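Local structure of nucleoporin NUP170 (5HAX) at residues V128-V136 and I144-P152. The protein is a nucleoporin, a structural component of the nuclear pore complex that probably helps build its inner scaffold. Residues are numbered along the deposited sequence; the frame is centred on the assembly and turned at random.
Sequences VKTITHVLV and ILLGVSATP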
loop_
_atom_site.group_PDB
_atom_site.type_symbol
_atom_site.label_atom_id
_atom_site.label_comp_id
_atom_site.label_asym_id
_atom_site.label_seq_id
_atom_site.Cartn_x
_atom_site.Cartn_y
_atom_site.Cartn_z
ATOM N N VAL A 128 -20.851 19.238 -4.417
ATOM C CA VAL A 128 -21.544 18.655 -3.279
ATOM C C VAL A 128 -20.680 17.542 -2.690
ATOM O O VAL A 128 -19.930 16.861 -3.400
ATOM C CB VAL A 128 -22.927 18.130 -3.705
ATOM C CG1 VAL A 128 -22.793 17.002 -4.726
ATOM C CG2 VAL A 128 -23.724 17.660 -2.500
ATOM N N LYS A 129 -20.785 17.361 -1.371
ATOM C CA LYS A 129 -19.933 16.396 -0.682
ATOM C C LYS A 129 -20.103 14.985 -1.232
ATOM O O LYS A 129 -19.163 14.184 -1.180
ATOM C CB LYS A 129 -20.231 16.409 0.817
ATOM C CG LYS A 129 -19.255 17.225 1.650
ATOM C CD LYS A 129 -19.245 18.692 1.248
ATOM C CE LYS A 129 -18.889 19.583 2.431
ATOM N NZ LYS A 129 -17.626 19.164 3.102
ATOM N N THR A 130 -21.284 14.661 -1.763
ATOM C CA THR A 130 -21.531 13.315 -2.266
ATOM C C THR A 130 -20.744 13.008 -3.533
ATOM O O THR A 130 -20.644 11.833 -3.908
ATOM C CB THR A 130 -23.024 13.112 -2.538
ATOM O OG1 THR A 130 -23.409 13.857 -3.699
ATOM C CG2 THR A 130 -23.863 13.558 -1.343
ATOM N N ILE A 131 -20.192 14.019 -4.198
ATOM C CA ILE A 131 -19.347 13.803 -5.368
ATOM C C ILE A 131 -17.968 13.387 -4.866
ATOM O O ILE A 131 -17.265 14.169 -4.222
ATOM C CB ILE A 131 -19.279 15.056 -6.251
ATOM C CG1 ILE A 131 -20.522 15.098 -7.148
ATOM C CG2 ILE A 131 -18.013 15.065 -7.113
ATOM C CD1 ILE A 131 -20.713 16.390 -7.905
ATOM N N THR A 132 -17.586 12.145 -5.160
ATOM C CA THR A 132 -16.356 11.562 -4.641
ATOM C C THR A 132 -15.176 11.710 -5.591
ATOM O O THR A 132 -14.025 11.713 -5.139
ATOM C CB THR A 132 -16.576 10.077 -4.339
ATOM O OG1 THR A 132 -17.033 9.411 -5.521
ATOM C CG2 THR A 132 -17.614 9.901 -3.240
ATOM N N HIS A 133 -15.429 11.831 -6.894
ATOM C CA HIS A 133 -14.363 11.892 -7.884
ATOM C C HIS A 133 -14.781 12.808 -9.026
ATOM O O HIS A 133 -15.937 13.227 -9.127
ATOM C CB HIS A 133 -14.025 10.504 -8.441
ATOM C CG HIS A 133 -13.539 9.531 -7.413
ATOM N ND1 HIS A 133 -14.389 8.710 -6.706
ATOM C CD2 HIS A 133 -12.289 9.236 -6.986
ATOM C CE1 HIS A 133 -13.684 7.956 -5.881
ATOM N NE2 HIS A 133 -12.407 8.255 -6.031
ATOM N N VAL A 134 -13.816 13.111 -9.889
ATOM C CA VAL A 134 -14.058 13.790 -11.156
ATOM C C VAL A 134 -13.545 12.887 -12.268
ATOM O O VAL A 134 -12.427 12.362 -12.182
ATOM C CB VAL A 134 -13.373 15.168 -11.213
ATOM C CG1 VAL A 134 -13.483 15.770 -12.618
ATOM C CG2 VAL A 134 -13.985 16.104 -10.187
ATOM N N LEU A 135 -14.361 12.708 -13.300
ATOM C CA LEU A 135 -13.994 11.928 -14.473
ATOM C C LEU A 135 -13.530 12.887 -15.563
ATOM O O LEU A 135 -14.305 13.734 -16.018
ATOM C CB LEU A 135 -15.178 11.090 -14.951
ATOM C CG LEU A 135 -14.953 10.184 -16.163
ATOM C CD1 LEU A 135 -13.990 9.058 -15.834
ATOM C CD2 LEU A 135 -16.279 9.627 -16.646
ATOM N N VAL A 136 -12.268 12.761 -15.967
ATOM C CA VAL A 136 -11.685 13.592 -17.017
ATOM C C VAL A 136 -11.664 12.775 -18.301
ATOM O O VAL A 136 -11.085 11.684 -18.338
ATOM C CB VAL A 136 -10.269 14.062 -16.645
ATOM C CG1 VAL A 136 -9.763 15.067 -17.674
ATOM C CG2 VAL A 136 -10.247 14.665 -15.250
ATOM N N ILE A 144 -13.197 17.102 -21.133
ATOM C CA ILE A 144 -14.522 17.171 -20.527
ATOM C C ILE A 144 -14.421 16.672 -19.092
ATOM O O ILE A 144 -13.821 15.621 -18.837
ATOM C CB ILE A 144 -15.543 16.337 -21.324
ATOM C CG1 ILE A 144 -15.569 16.792 -22.788
ATOM C CG2 ILE A 144 -16.930 16.453 -20.702
ATOM C CD1 ILE A 144 -16.222 15.802 -23.725
ATOM N N LEU A 145 -15.010 17.423 -18.163
ATOM C CA LEU A 145 -15.077 17.038 -16.759
ATOM C C LEU A 145 -16.487 16.568 -16.429
ATOM O O LEU A 145 -17.465 17.234 -16.780
ATOM C CB LEU A 145 -14.696 18.205 -15.849
ATOM C CG LEU A 145 -13.349 18.877 -16.105
ATOM C CD1 LEU A 145 -13.132 19.991 -15.093
ATOM C CD2 LEU A 145 -12.214 17.864 -16.052
ATOM N N LEU A 146 -16.584 15.424 -15.752
ATOM C CA LEU A 146 -17.853 14.896 -15.275
ATOM C C LEU A 146 -17.755 14.615 -13.785
ATOM O O LEU A 146 -16.756 14.067 -13.309
ATOM C CB LEU A 146 -18.247 13.610 -16.011
ATOM C CG LEU A 146 -18.540 13.723 -17.507
ATOM C CD1 LEU A 146 -18.902 12.361 -18.074
ATOM C CD2 LEU A 146 -19.654 14.722 -17.770
ATOM N N GLY A 147 -18.796 15.001 -13.052
ATOM C CA GLY A 147 -18.878 14.639 -11.653
ATOM C C GLY A 147 -19.181 13.162 -11.484
ATOM O O GLY A 147 -19.899 12.555 -12.277
ATOM N N VAL A 148 -18.613 12.574 -10.434
ATOM C CA VAL A 148 -18.762 11.152 -10.155
ATOM C C VAL A 148 -19.102 10.968 -8.684
ATOM O O VAL A 148 -18.538 11.643 -7.814
ATOM C CB VAL A 148 -17.484 10.362 -10.509
ATOM C CG1 VAL A 148 -17.666 8.882 -10.186
ATOM C CG2 VAL A 148 -17.131 10.554 -11.975
ATOM N N SER A 149 -20.024 10.048 -8.413
ATOM C CA SER A 149 -20.360 9.625 -7.057
ATOM C C SER A 149 -20.208 8.111 -7.002
ATOM O O SER A 149 -21.019 7.385 -7.586
ATOM C CB SER A 149 -21.779 10.050 -6.675
ATOM O OG SER A 149 -22.040 9.767 -5.311
ATOM N N ALA A 150 -19.169 7.641 -6.313
ATOM C CA ALA A 150 -18.857 6.217 -6.196
ATOM C C ALA A 150 -19.154 5.790 -4.761
ATOM O O ALA A 150 -18.251 5.589 -3.949
ATOM C CB ALA A 150 -17.409 5.947 -6.577
ATOM N N THR A 151 -20.449 5.639 -4.451
ATOM C CA THR A 151 -20.861 5.261 -3.103
ATOM C C THR A 151 -20.898 3.738 -2.966
ATOM O O THR A 151 -21.413 3.051 -3.850
ATOM C CB THR A 151 -22.234 5.837 -2.778
ATOM O OG1 THR A 151 -23.177 5.430 -3.778
ATOM C CG2 THR A 151 -22.172 7.360 -2.732
ATOM N N PRO A 152 -20.365 3.188 -1.874
ATOM C CA PRO A 152 -20.328 1.728 -1.728
ATOM C C PRO A 152 -21.719 1.127 -1.586
ATOM O O PRO A 152 -22.650 1.762 -1.085
ATOM C CB PRO A 152 -19.502 1.521 -0.452
ATOM C CG PRO A 152 -19.643 2.798 0.305
ATOM C CD PRO A 152 -19.740 3.873 -0.730
#
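The open end of the antiparallel hairpin between strands 133-139 and 142-151, the central pair of a four-stranded blade in the Nup133-like beta-propeller region, carries a classic beta bulge, where two residues of one segment, Thr-132 and His-133, are set against the single residue Val-148 of the other. The evidence is a shared acceptor: Val-148 O takes Thr-132 N at 2.9 Å in its carbonyl plane, and His-133 N at 3.2 Å from above that plane, with a nearly straight N-H...O angle of 171°. Beyond the bulge regular pairing resumes, Leu-135 exchanging two backbone bonds with Leu-146. On the face of His-133 and Leu-135, Val-148 CG2 presses on Leu-135 CB (3.6 Å), while the side chains of Leu-135 and Leu-146 run alongside each other. The other face holds Val-136 and Leu-145, again side by side, with CG2 of the valine 3.8 Å from CD2 of the leucine; Tyr-202 of strand 198-202 also packs on Leu-145.

Toward the open end two hydroxyls meet backbone atoms of the opposite segment. Thr-132 OG1, placed between its own N and carbonyl carbon (chi1 56°), accepts Ala-150 N at 2.9 Å and shares a hydrogen bond with His-133 ND1. Ser-149 OG donates to Thr-130 O at 2.9 Å, from above the carbonyl plane. A valine in place of Thr-132 would probably leave Ala-150 N and His-133 ND1 without this common partner and the imidazole less firmly oriented. As His-133 NE2 bonds Glu-80 OE2, the ring is gripped through both nitrogens, and the nearby carboxylate may encourage its protonation.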